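PDB 6L85: phosphate transporter, which probably imports phosphate across the cell membrane, driven by the movement of sodium ions into the cell. Local coordinates for residues L159-T164 against T172-F177; H254-V259 against L336-G341; T332-A337 against I344-V349. One frame throughout, in Å; residues are numbered along the deposited sequence.

In the fold
From the N terminus, interaction 1 comes first: it closes the short hairpin between helix 129-162 and helix 167-194, and its centre lies about 28 Å from the centre of the chain. Interaction 2 closes a far longer loop of 76 residues, bringing the end of helix 231-258 to the end of helix 320-339. Interaction 3, which packs 344-349 on that helix, begins within the loop of interaction 2 and ends beyond it, so the two cross, sharing Leu336 and Ala337. They also share a sodium ion, and both contacts have their centres within about 7 Å of the chain's centre. Interaction 1 stands apart, its centre about 25 Å from that of interaction 3.

Interaction 1. Residues L159-T164 against T172-F177; sequences LSVFHT and TVAIPF
Ala174 sets its methyl group against the last turn of helix 129-162, where it meets one branch of Val161 and the hydroxyl of Ser160. The closer meeting is methyl to methyl, with Ala174 CB 3.6 Å from Val161 CG2. Ser160 OG lies 3.9 Å from Ala174 CB, a van der Waals neighbour rather than a bonding partner. Each of the three residues points its CB toward the opposing helix, and the backbones come together at Ser160 and Ala174, whose CA atoms are 7.0 Å apart. Alanine suits this place because a single methyl lets the two helices approach while still giving the valine a carbon surface to rest on.

Val161 CG1 is anti to the backbone N (chi1 -178°), which leaves CG2 as the branch turned to helix 167-194. Ser160 spends its hydroxyl on Leu156 O, one turn back in its own helix, and can therefore stand beside a methyl without needing a partner across the gap.

The chain leaves the helix through an inverse gamma turn centred on His163. Just beyond it, Thr164 OG1 donates to Val161 O at 2.7 Å, approaching from 29° outside the carbonyl plane, and also bonds to Ser170 OG. Helix 167-194 is kinked here, and Pro176, which has no N-H to give, suits one of the places where the helical bonding lapses. Its ring turns to Phe214 and Val217 of helix 199-224, while Ile175 packs on helix 231-258.

The contact thus joins the two arms of a helical hairpin close to their connecting loop. With only 83 Å² buried and no hydrogen bond between the segments, it rests on a few van der Waals contacts around one methyl, and sets no strict direction as a polar bond would.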
ATOM      1  N   LEU B 159      28.287  -8.049  12.414  1.00 48.50           N
ATOM      2  CA  LEU B 159      28.606  -7.203  13.558  1.00 50.78           C
ATOM      3  C   LEU B 159      27.432  -7.080  14.533  1.00 55.12           C
ATOM      4  O   LEU B 159      27.611  -7.186  15.751  1.00 54.73           O
ATOM      5  CB  LEU B 159      29.006  -5.827  13.018  1.00 53.54           C
ATOM      6  CG  LEU B 159      29.440  -4.660  13.890  1.00 60.81           C
ATOM      7  CD1 LEU B 159      30.451  -3.894  13.079  1.00 62.47           C
ATOM      8  CD2 LEU B 159      28.284  -3.740  14.253  1.00 58.65           C
ATOM      9  N   SER B 160      26.219  -6.853  14.022  1.00 51.01           N
ATOM     10  CA  SER B 160      25.096  -6.523  14.884  1.00 44.20           C
ATOM     11  C   SER B 160      24.266  -7.729  15.275  1.00 42.34           C
ATOM     12  O   SER B 160      23.505  -7.646  16.245  1.00 50.30           O
ATOM     13  CB  SER B 160      24.197  -5.480  14.201  1.00 50.55           C
ATOM     14  OG  SER B 160      23.506  -6.052  13.091  1.00 47.55           O
ATOM     15  N   VAL B 161      24.397  -8.850  14.566  1.00 42.01           N
ATOM     16  CA  VAL B 161      23.648 -10.046  14.941  1.00 47.95           C
ATOM     17  C   VAL B 161      24.579 -11.179  15.376  1.00 49.87           C
ATOM     18  O   VAL B 161      24.569 -11.586  16.545  1.00 47.63           O
ATOM     19  CB  VAL B 161      22.722 -10.502  13.790  1.00 47.35           C
ATOM     20  CG1 VAL B 161      21.906 -11.731  14.203  1.00 45.04           C
ATOM     21  CG2 VAL B 161      21.807  -9.374  13.388  1.00 43.74           C
ATOM     22  N   PHE B 162      25.405 -11.684  14.456  1.00 49.78           N
ATOM     23  CA  PHE B 162      26.135 -12.923  14.741  1.00 58.00           C
ATOM     24  C   PHE B 162      27.257 -12.699  15.761  1.00 50.76           C
ATOM     25  O   PHE B 162      27.380 -13.453  16.728  1.00 54.39           O
ATOM     26  CB  PHE B 162      26.661 -13.539  13.435  1.00 54.35           C
ATOM     27  CG  PHE B 162      25.557 -14.046  12.522  1.00 56.86           C
ATOM     28  CD1 PHE B 162      24.905 -15.245  12.789  1.00 59.13           C
ATOM     29  CD2 PHE B 162      25.150 -13.303  11.417  1.00 58.06           C
ATOM     30  CE1 PHE B 162      23.879 -15.711  11.959  1.00 59.18           C
ATOM     31  CE2 PHE B 162      24.121 -13.753  10.579  1.00 55.18           C
ATOM     32  CZ  PHE B 162      23.486 -14.956  10.850  1.00 59.68           C
ATOM     33  N   HIS B 163      28.043 -11.640  15.605  1.00 49.69           N
ATOM     34  CA  HIS B 163      29.113 -11.386  16.556  1.00 50.55           C
ATOM     35  C   HIS B 163      28.630 -10.693  17.825  1.00 50.61           C
ATOM     36  O   HIS B 163      29.291  -9.763  18.293  1.00 55.26           O
ATOM     37  CB  HIS B 163      30.202 -10.514  15.913  1.00 49.24           C
ATOM     38  CG  HIS B 163      30.747 -11.057  14.627  1.00 51.70           C
ATOM     39  ND1 HIS B 163      30.480 -12.336  14.179  1.00 51.09           N
ATOM     40  CD2 HIS B 163      31.551 -10.492  13.694  1.00 50.19           C
ATOM     41  CE1 HIS B 163      31.088 -12.531  13.022  1.00 51.93           C
ATOM     42  NE2 HIS B 163      31.743 -11.428  12.704  1.00 56.10           N
ATOM     43  N   THR B 164      27.547 -11.170  18.440  1.00 49.42           N
ATOM     44  CA  THR B 164      27.028 -10.569  19.667  1.00 47.67           C
ATOM     45  C   THR B 164      26.783 -11.664  20.698  1.00 48.87           C
ATOM     46  O   THR B 164      26.698 -12.847  20.364  1.00 50.82           O
ATOM     47  CB  THR B 164      25.707  -9.774  19.439  1.00 52.80           C
ATOM     48  OG1 THR B 164      24.662 -10.669  19.045  1.00 45.52           O
ATOM     49  CG2 THR B 164      25.872  -8.695  18.375  1.00 47.50           C
ATOM     50  N   THR B 172      16.143  -9.774  16.673  1.00 52.07           N
ATOM     51  CA  THR B 172      14.915  -9.093  17.076  1.00 49.21           C
ATOM     52  C   THR B 172      14.969  -7.580  16.858  1.00 51.48           C
ATOM     53  O   THR B 172      13.920  -6.936  16.705  1.00 51.81           O
ATOM     54  CB  THR B 172      14.688  -9.464  18.548  1.00 47.99           C
ATOM     55  OG1 THR B 172      13.660 -10.453  18.642  1.00 54.71           O
ATOM     56  CG2 THR B 172      14.400  -8.270  19.420  1.00 42.76           C
ATOM     57  N   VAL B 173      16.168  -7.004  16.801  1.00 51.34           N
ATOM     58  CA  VAL B 173      16.339  -5.581  16.578  1.00 45.85           C
ATOM     59  C   VAL B 173      16.831  -5.272  15.170  1.00 48.70           C
ATOM     60  O   VAL B 173      16.422  -4.258  14.592  1.00 50.16           O
ATOM     61  CB  VAL B 173      17.307  -4.987  17.628  1.00 49.47           C
ATOM     62  CG1 VAL B 173      17.718  -3.559  17.261  1.00 44.72           C
ATOM     63  CG2 VAL B 173      16.705  -5.040  19.012  1.00 54.75           C
ATOM     64  N   ALA B 174      17.687  -6.116  14.600  1.00 49.07           N
ATOM     65  CA  ALA B 174      18.351  -5.754  13.351  1.00 47.88           C
ATOM     66  C   ALA B 174      17.474  -6.008  12.134  1.00 43.64           C
ATOM     67  O   ALA B 174      17.567  -5.277  11.141  1.00 42.61           O
ATOM     68  CB  ALA B 174      19.663  -6.526  13.200  1.00 43.10           C
ATOM     69  N   ILE B 175      16.668  -7.063  12.161  1.00 41.65           N
ATOM     70  CA  ILE B 175      15.802  -7.341  11.018  1.00 48.90           C
ATOM     71  C   ILE B 175      14.708  -6.274  10.946  1.00 47.58           C
ATOM     72  O   ILE B 175      14.458  -5.728   9.852  1.00 49.23           O
ATOM     73  CB  ILE B 175      15.247  -8.772  11.108  1.00 52.23           C
ATOM     74  CG1 ILE B 175      16.406  -9.759  10.955  1.00 50.73           C
ATOM     75  CG2 ILE B 175      14.092  -9.002  10.111  1.00 49.79           C
ATOM     76  CD1 ILE B 175      15.993 -11.132  10.564  1.00 51.36           C
ATOM     77  N   PRO B 176      14.039  -5.927  12.063  1.00 46.78           N
ATOM     78  CA  PRO B 176      13.099  -4.793  12.007  1.00 44.03           C
ATOM     79  C   PRO B 176      13.746  -3.511  11.549  1.00 47.31           C
ATOM     80  O   PRO B 176      13.116  -2.723  10.826  1.00 47.82           O
ATOM     81  CB  PRO B 176      12.597  -4.685  13.455  1.00 46.99           C
ATOM     82  CG  PRO B 176      12.656  -6.064  13.949  1.00 44.61           C
ATOM     83  CD  PRO B 176      13.933  -6.624  13.361  1.00 46.31           C
ATOM     84  N   PHE B 177      14.999  -3.273  11.939  1.00 43.95           N
ATOM     85  CA  PHE B 177      15.647  -2.052  11.488  1.00 44.01           C
ATOM     86  C   PHE B 177      15.725  -1.998   9.962  1.00 42.29           C
ATOM     87  O   PHE B 177      15.434  -0.965   9.357  1.00 41.33           O
ATOM     88  CB  PHE B 177      17.036  -1.920  12.094  1.00 40.19           C
ATOM     89  CG  PHE B 177      17.814  -0.810  11.497  1.00 44.03           C
ATOM     90  CD1 PHE B 177      17.570   0.502  11.882  1.00 47.25           C
ATOM     91  CD2 PHE B 177      18.746  -1.059  10.503  1.00 43.44           C
ATOM     92  CE1 PHE B 177      18.265   1.543  11.305  1.00 48.64           C
ATOM     93  CE2 PHE B 177      19.437  -0.027   9.916  1.00 44.51           C
ATOM     94  CZ  PHE B 177      19.205   1.279  10.320  1.00 48.52           C
TER

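Interaction 2. Residues H254-V259 against L336-G341; sequences HGANDV and LASSLG. With NA (sodium ion), chain R.
Asn257 reaches across to Ser338 with its amide nitrogen, and the backbones of 254-259 and 336-341 come nearest here, Asn257 CA 5.3 Å from Ser338 CA. Asn257 ND2 donates to Ser338 OG at 3.0 Å with an N-H...O angle of 157°, and the oxygen lies almost in the amide plane. The packing is tight here: Ser338 OG also presses to 3.3 Å from Asn257 CB. Serine fits because it is small and two-sided: its oxygen accepts the amide N-H while its hydroxyl bonds to Val334 O of its own helix.

At the two alanines the fit slackens. Ala256 CB stays 4.1 Å from Ser338 OG, and Ala337 makes only a marginal approach to the amide. Beyond them, helix 320-339 ends in a Schellman motif at Gly341, whose positive phi glycine accommodates readily.

A separate, hydrated side of Asn257 holds a sodium ion and water 1, which donates to Asn257 O at 2.8 Å. Asparagine suits its place because the two ends of its amide do different work. CG, anti to the backbone N (chi1 -160°), carries the amide out, and the second torsion (chi2 -94°) turns OD1 to the ion and ND2 to Ser338. Asn257 OD1 binds the sodium at 2.3 Å, while ND2 also bonds to Leu342 O. Asp258 OD1 binds the same ion; Thr107 and Ile344 complete the protein ligands.

With an alanine in place of Ser338, the amide would be held by Leu342 O and the sodium alone among the partners described, and would probably be somewhat freer to turn. Together with Leu342 O, Ser338 probably helps settle which end of the amide faces the sodium, consistent with a second-shell role.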
ATOM      1  N   HIS B 254      11.647  -3.053  -8.910  1.00 31.71           N
ATOM      2  CA  HIS B 254      11.742  -3.493 -10.292  1.00 33.01           C
ATOM      3  C   HIS B 254      10.633  -2.881 -11.141  1.00 35.93           C
ATOM      4  O   HIS B 254      10.890  -2.394 -12.252  1.00 36.81           O
ATOM      5  CB  HIS B 254      11.692  -5.018 -10.376  1.00 31.21           C
ATOM      6  CG  HIS B 254      11.691  -5.500 -11.781  1.00 35.22           C
ATOM      7  ND1 HIS B 254      10.531  -5.757 -12.473  1.00 36.00           N
ATOM      8  CD2 HIS B 254      12.705  -5.684 -12.659  1.00 35.79           C
ATOM      9  CE1 HIS B 254      10.826  -6.097 -13.716  1.00 40.96           C
ATOM     10  NE2 HIS B 254      12.142  -6.044 -13.858  1.00 35.68           N
ATOM     11  N   GLY B 255       9.385  -2.939 -10.655  1.00 31.74           N
ATOM     12  CA  GLY B 255       8.301  -2.249 -11.342  1.00 30.06           C
ATOM     13  C   GLY B 255       8.592  -0.772 -11.529  1.00 30.06           C
ATOM     14  O   GLY B 255       8.389  -0.226 -12.613  1.00 32.00           O
ATOM     15  N   ALA B 256       9.155  -0.136 -10.493  1.00 31.21           N
ATOM     16  CA  ALA B 256       9.436   1.293 -10.543  1.00 33.01           C
ATOM     17  C   ALA B 256      10.476   1.639 -11.625  1.00 35.04           C
ATOM     18  O   ALA B 256      10.293   2.594 -12.391  1.00 30.06           O
ATOM     19  CB  ALA B 256       9.894   1.767  -9.165  1.00 30.06           C
ATOM     20  N   ASN B 257      11.548   0.847 -11.730  1.00 30.06           N
ATOM     21  CA  ASN B 257      12.590   1.180 -12.701  1.00 30.06           C
ATOM     22  C   ASN B 257      12.261   0.682 -14.102  1.00 31.31           C
ATOM     23  O   ASN B 257      12.579   1.361 -15.084  1.00 30.87           O
ATOM     24  CB  ASN B 257      13.959   0.614 -12.266  1.00 31.00           C
ATOM     25  CG  ASN B 257      15.138   1.326 -12.966  1.00 30.96           C
ATOM     26  OD1 ASN B 257      15.614   0.870 -13.997  1.00 32.98           O
ATOM     27  ND2 ASN B 257      15.557   2.463 -12.430  1.00 30.06           N
ATOM     28  N   ASP B 258      11.607  -0.473 -14.230  1.00 30.06           N
ATOM     29  CA  ASP B 258      11.493  -1.123 -15.522  1.00 30.06           C
ATOM     30  C   ASP B 258      10.150  -0.929 -16.223  1.00 34.05           C
ATOM     31  O   ASP B 258      10.066  -1.272 -17.410  1.00 30.77           O
ATOM     32  CB  ASP B 258      11.741  -2.627 -15.384  1.00 30.06           C
ATOM     33  CG  ASP B 258      13.227  -2.990 -15.362  1.00 31.13           C
ATOM     34  OD1 ASP B 258      14.078  -2.159 -15.010  1.00 32.59           O
ATOM     35  OD2 ASP B 258      13.527  -4.152 -15.660  1.00 35.43           O
ATOM     36  N   VAL B 259       9.095  -0.428 -15.552  1.00 30.06           N
ATOM     37  CA  VAL B 259       7.880  -0.217 -16.342  1.00 35.78           C
ATOM     38  C   VAL B 259       8.182   0.737 -17.491  1.00 31.11           C
ATOM     39  O   VAL B 259       7.628   0.587 -18.578  1.00 35.31           O
ATOM     40  CB  VAL B 259       6.679   0.259 -15.482  1.00 31.67           C
ATOM     41  CG1 VAL B 259       6.857   1.712 -14.986  1.00 30.06           C
ATOM     42  CG2 VAL B 259       5.347   0.100 -16.286  1.00 30.06           C
ATOM     43  N   LEU B 336      16.982   3.994  -5.765  1.00 39.65           N
ATOM     44  CA  LEU B 336      17.688   5.268  -5.842  1.00 45.30           C
ATOM     45  C   LEU B 336      17.950   5.648  -7.297  1.00 41.75           C
ATOM     46  O   LEU B 336      17.747   6.807  -7.690  1.00 46.16           O
ATOM     47  CB  LEU B 336      18.975   5.211  -5.018  1.00 48.10           C
ATOM     48  CG  LEU B 336      18.739   5.059  -3.504  1.00 51.61           C
ATOM     49  CD1 LEU B 336      20.003   4.546  -2.774  1.00 44.11           C
ATOM     50  CD2 LEU B 336      18.219   6.354  -2.862  1.00 48.41           C
ATOM     51  N   ALA B 337      18.349   4.675  -8.123  1.00 39.46           N
ATOM     52  CA  ALA B 337      18.444   4.931  -9.558  1.00 38.79           C
ATOM     53  C   ALA B 337      17.133   5.482 -10.116  1.00 40.15           C
ATOM     54  O   ALA B 337      17.138   6.435 -10.899  1.00 38.80           O
ATOM     55  CB  ALA B 337      18.824   3.644 -10.292  1.00 34.43           C
ATOM     56  N   SER B 338      16.000   4.884  -9.728  1.00 38.97           N
ATOM     57  CA  SER B 338      14.697   5.345 -10.210  1.00 39.00           C
ATOM     58  C   SER B 338      14.435   6.785  -9.795  1.00 40.07           C
ATOM     59  O   SER B 338      13.905   7.574 -10.580  1.00 38.86           O
ATOM     60  CB  SER B 338      13.583   4.440  -9.682  1.00 35.00           C
ATOM     61  OG  SER B 338      13.660   3.133 -10.228  1.00 35.31           O
ATOM     62  N   SER B 339      14.800   7.143  -8.560  1.00 43.60           N
ATOM     63  CA  SER B 339      14.634   8.515  -8.085  1.00 42.99           C
ATOM     64  C   SER B 339      15.525   9.488  -8.840  1.00 47.38           C
ATOM     65  O   SER B 339      15.263  10.699  -8.833  1.00 47.33           O
ATOM     66  CB  SER B 339      14.920   8.607  -6.581  1.00 39.97           C
ATOM     67  OG  SER B 339      16.312   8.509  -6.321  1.00 46.19           O
ATOM     68  N   LEU B 340      16.587   8.999  -9.460  1.00 40.84           N
ATOM     69  CA  LEU B 340      17.357   9.872 -10.325  1.00 44.32           C
ATOM     70  C   LEU B 340      16.895   9.826 -11.776  1.00 45.75           C
ATOM     71  O   LEU B 340      17.429  10.576 -12.602  1.00 46.20           O
ATOM     72  CB  LEU B 340      18.839   9.508 -10.242  1.00 46.47           C
ATOM     73  CG  LEU B 340      19.432   9.638  -8.840  1.00 51.58           C
ATOM     74  CD1 LEU B 340      20.849   9.093  -8.844  1.00 47.40           C
ATOM     75  CD2 LEU B 340      19.406  11.108  -8.425  1.00 48.18           C
ATOM     76  N   GLY B 341      15.928   8.971 -12.108  1.00 43.35           N
ATOM     77  CA  GLY B 341      15.476   8.832 -13.480  1.00 40.75           C
ATOM     78  C   GLY B 341      16.365   7.980 -14.359  1.00 40.80           C
ATOM     79  O   GLY B 341      16.245   8.050 -15.589  1.00 38.26           O
TER
HETATM   80 NA    NA R 503      15.539  -0.587 -15.757  1.00 34.12          NA
HETATM   81  O   HOH W   1      14.483   0.936 -17.069  1.00 30.32           O

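Interaction 3. Residues T332-A337 against I344-V349; sequences TTVLLA and ISTTHV. With NA (sodium ion), chain R; NA (sodium ion), chain Q; PO4 (phosphate ion), chain P.
A helical hairpin, helix 320-339 turning back into helix 346-357, brings Val334 against Thr346 and sets the start of the second helix beside a phosphate and two sodium ions. The arms meet through carbon alone. Val334 CG2 lies 3.8 Å from Thr346 CG2, and Thr333 packs on Val349 CG1. The beta-branched Val334, Thr346, Thr333 and Val349 suit this interface by offering methyls, while Thr333 OG1 is satisfied by Ser329 O. Near the turn, alanine's small side chain lets Ile344 CG1 come within 3.5 Å of Ala337 CB.

The polar groups of 344-349 serve the ions. Thr346 divides its branches: with OG1 between the backbone N and the carbonyl carbon (chi1 66°), the hydroxyl bonds to phosphate O3 and to Asn25, while CG2 is left for Val334. Thr346 N donates to phosphate O3 at 2.9 Å, and Thr347 N and Ser345 OG donate to phosphate O1. Two backbone N-H groups of a helix's first turn, with the helix dipole probably adding to their pull, suit an anion, and the arrangement is consistent with a substrate site in a phosphate transporter, although the ion probably comes from the crystallisation liquor.

Ile344 gives its carbonyl rather than its side chain to one sodium, with Ile344 O 2.2 Å from the ion. Thr347 OG1 binds the other at 2.4 Å, alongside Asn21, Asp22 and Val104. Ser345 is the N-cap: its OG accepts from His348 N at 3.2 Å, almost straight at 172°, and the same Ser345 OG lies 3.3 Å above the centre of the His348 ring.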
ATOM      1  N   THR B 332      17.373  -1.269  -2.896  1.00 36.52           N
ATOM      2  CA  THR B 332      17.863   0.075  -2.589  1.00 42.67           C
ATOM      3  C   THR B 332      18.568   0.702  -3.786  1.00 42.94           C
ATOM      4  O   THR B 332      18.279   1.848  -4.161  1.00 40.64           O
ATOM      5  CB  THR B 332      18.814   0.018  -1.396  1.00 44.91           C
ATOM      6  OG1 THR B 332      18.168  -0.683  -0.326  1.00 38.25           O
ATOM      7  CG2 THR B 332      19.204   1.438  -0.953  1.00 41.49           C
ATOM      8  N   THR B 333      19.511  -0.030  -4.393  1.00 38.77           N
ATOM      9  CA  THR B 333      20.197   0.498  -5.565  1.00 41.52           C
ATOM     10  C   THR B 333      19.200   0.908  -6.644  1.00 39.47           C
ATOM     11  O   THR B 333      19.297   2.002  -7.223  1.00 39.76           O
ATOM     12  CB  THR B 333      21.177  -0.548  -6.106  1.00 42.53           C
ATOM     13  OG1 THR B 333      22.070  -0.942  -5.061  1.00 39.49           O
ATOM     14  CG2 THR B 333      21.989   0.017  -7.280  1.00 37.90           C
ATOM     15  N   VAL B 334      18.220   0.039  -6.906  1.00 37.32           N
ATOM     16  CA  VAL B 334      17.325   0.231  -8.039  1.00 37.36           C
ATOM     17  C   VAL B 334      16.367   1.391  -7.768  1.00 35.65           C
ATOM     18  O   VAL B 334      16.094   2.196  -8.656  1.00 37.10           O
ATOM     19  CB  VAL B 334      16.585  -1.091  -8.347  1.00 41.46           C
ATOM     20  CG1 VAL B 334      15.379  -0.859  -9.289  1.00 30.06           C
ATOM     21  CG2 VAL B 334      17.557  -2.126  -8.946  1.00 34.03           C
ATOM     22  N   LEU B 335      15.882   1.511  -6.527  1.00 37.43           N
ATOM     23  CA  LEU B 335      15.002   2.615  -6.154  1.00 41.73           C
ATOM     24  C   LEU B 335      15.731   3.945  -6.229  1.00 43.08           C
ATOM     25  O   LEU B 335      15.161   4.948  -6.677  1.00 42.96           O
ATOM     26  CB  LEU B 335      14.445   2.405  -4.741  1.00 37.64           C
ATOM     27  CG  LEU B 335      13.005   1.938  -4.542  1.00 44.49           C
ATOM     28  CD1 LEU B 335      12.574   2.094  -3.093  1.00 40.31           C
ATOM     29  CD2 LEU B 335      12.018   2.647  -5.477  1.00 46.12           C
ATOM     30  N   LEU B 336      16.982   3.994  -5.765  1.00 39.65           N
ATOM     31  CA  LEU B 336      17.688   5.268  -5.842  1.00 45.30           C
ATOM     32  C   LEU B 336      17.950   5.648  -7.297  1.00 41.75           C
ATOM     33  O   LEU B 336      17.747   6.807  -7.690  1.00 46.16           O
ATOM     34  CB  LEU B 336      18.975   5.211  -5.018  1.00 48.10           C
ATOM     35  CG  LEU B 336      18.739   5.059  -3.504  1.00 51.61           C
ATOM     36  CD1 LEU B 336      20.003   4.546  -2.774  1.00 44.11           C
ATOM     37  CD2 LEU B 336      18.219   6.354  -2.862  1.00 48.41           C
ATOM     38  N   ALA B 337      18.349   4.675  -8.123  1.00 39.46           N
ATOM     39  CA  ALA B 337      18.444   4.931  -9.558  1.00 38.79           C
ATOM     40  C   ALA B 337      17.133   5.482 -10.116  1.00 40.15           C
ATOM     41  O   ALA B 337      17.138   6.435 -10.899  1.00 38.80           O
ATOM     42  CB  ALA B 337      18.824   3.644 -10.292  1.00 34.43           C
ATOM     43  N   ILE B 344      18.163   1.396 -15.428  1.00 39.27           N
ATOM     44  CA  ILE B 344      19.207   0.538 -14.883  1.00 39.24           C
ATOM     45  C   ILE B 344      18.814  -0.903 -15.181  1.00 40.28           C
ATOM     46  O   ILE B 344      17.640  -1.211 -15.414  1.00 41.58           O
ATOM     47  CB  ILE B 344      19.335   0.823 -13.357  1.00 45.15           C
ATOM     48  CG1 ILE B 344      20.076   2.128 -13.147  1.00 45.88           C
ATOM     49  CG2 ILE B 344      19.960  -0.253 -12.538  1.00 42.97           C
ATOM     50  CD1 ILE B 344      21.084   2.301 -14.113  1.00 46.31           C
ATOM     51  N   SER B 345      19.800  -1.788 -15.203  1.00 36.17           N
ATOM     52  CA  SER B 345      19.522  -3.213 -15.301  1.00 39.05           C
ATOM     53  C   SER B 345      19.427  -3.807 -13.903  1.00 37.74           C
ATOM     54  O   SER B 345      20.399  -3.770 -13.146  1.00 38.74           O
ATOM     55  CB  SER B 345      20.589  -3.941 -16.107  1.00 37.94           C
ATOM     56  OG  SER B 345      20.359  -5.336 -16.024  1.00 41.53           O
ATOM     57  N   THR B 346      18.257  -4.368 -13.566  1.00 36.77           N
ATOM     58  CA  THR B 346      18.099  -5.003 -12.263  1.00 30.06           C
ATOM     59  C   THR B 346      18.755  -6.377 -12.245  1.00 32.11           C
ATOM     60  O   THR B 346      19.199  -6.828 -11.190  1.00 32.53           O
ATOM     61  CB  THR B 346      16.608  -5.114 -11.885  1.00 31.12           C
ATOM     62  OG1 THR B 346      15.944  -6.006 -12.789  1.00 30.06           O
ATOM     63  CG2 THR B 346      15.931  -3.746 -11.966  1.00 34.65           C
ATOM     64  N   THR B 347      18.797  -7.056 -13.395  1.00 33.06           N
ATOM     65  CA  THR B 347      19.544  -8.307 -13.526  1.00 35.75           C
ATOM     66  C   THR B 347      21.010  -8.142 -13.108  1.00 37.59           C
ATOM     67  O   THR B 347      21.522  -8.891 -12.255  1.00 37.89           O
ATOM     68  CB  THR B 347      19.454  -8.778 -14.974  1.00 39.62           C
ATOM     69  OG1 THR B 347      18.092  -8.680 -15.428  1.00 33.95           O
ATOM     70  CG2 THR B 347      19.958 -10.194 -15.110  1.00 42.61           C
ATOM     71  N   HIS B 348      21.698  -7.145 -13.692  1.00 35.04           N
ATOM     72  CA  HIS B 348      23.116  -6.936 -13.394  1.00 34.78           C
ATOM     73  C   HIS B 348      23.315  -6.469 -11.972  1.00 37.90           C
ATOM     74  O   HIS B 348      24.324  -6.823 -11.343  1.00 41.09           O
ATOM     75  CB  HIS B 348      23.733  -5.931 -14.367  1.00 34.58           C
ATOM     76  CG  HIS B 348      23.577  -6.330 -15.799  1.00 35.90           C
ATOM     77  ND1 HIS B 348      23.750  -5.448 -16.840  1.00 41.97           N
ATOM     78  CD2 HIS B 348      23.219  -7.509 -16.360  1.00 38.25           C
ATOM     79  CE1 HIS B 348      23.516  -6.067 -17.982  1.00 37.55           C
ATOM     80  NE2 HIS B 348      23.190  -7.319 -17.721  1.00 42.62           N
ATOM     81  N   VAL B 349      22.363  -5.699 -11.438  1.00 38.40           N
ATOM     82  CA  VAL B 349      22.475  -5.283 -10.041  1.00 39.67           C
ATOM     83  C   VAL B 349      22.333  -6.483  -9.117  1.00 39.00           C
ATOM     84  O   VAL B 349      23.030  -6.579  -8.103  1.00 41.11           O
ATOM     85  CB  VAL B 349      21.452  -4.187  -9.701  1.00 38.10           C
ATOM     86  CG1 VAL B 349      21.406  -3.953  -8.197  1.00 30.57           C
ATOM     87  CG2 VAL B 349      21.810  -2.883 -10.441  1.00 41.40           C
TER
HETATM   88 NA    NA R 503      15.539  -0.587 -15.757  1.00 34.12          NA
HETATM   89 NA    NA Q 502      16.529  -9.971 -16.729  1.00 38.80          NA
HETATM   90  P   PO4 P 501      16.570  -5.379 -16.514  1.00 34.28           P
HETATM   91  O1  PO4 P 501      17.707  -6.291 -16.056  1.00 37.25           O
HETATM   92  O2  PO4 P 501      17.045  -4.297 -17.461  1.00 38.50           O
HETATM   93  O3  PO4 P 501      15.970  -4.723 -15.275  1.00 35.80           O
HETATM   94  O4  PO4 P 501      15.527  -6.178 -17.279  1.00 33.19           O
HETATM   95  O   HOH W   2      16.411 -11.809 -15.221  1.00 37.30           O
HETATM   96  O   HOH W   1      14.483   0.936 -17.069  1.00 30.32           O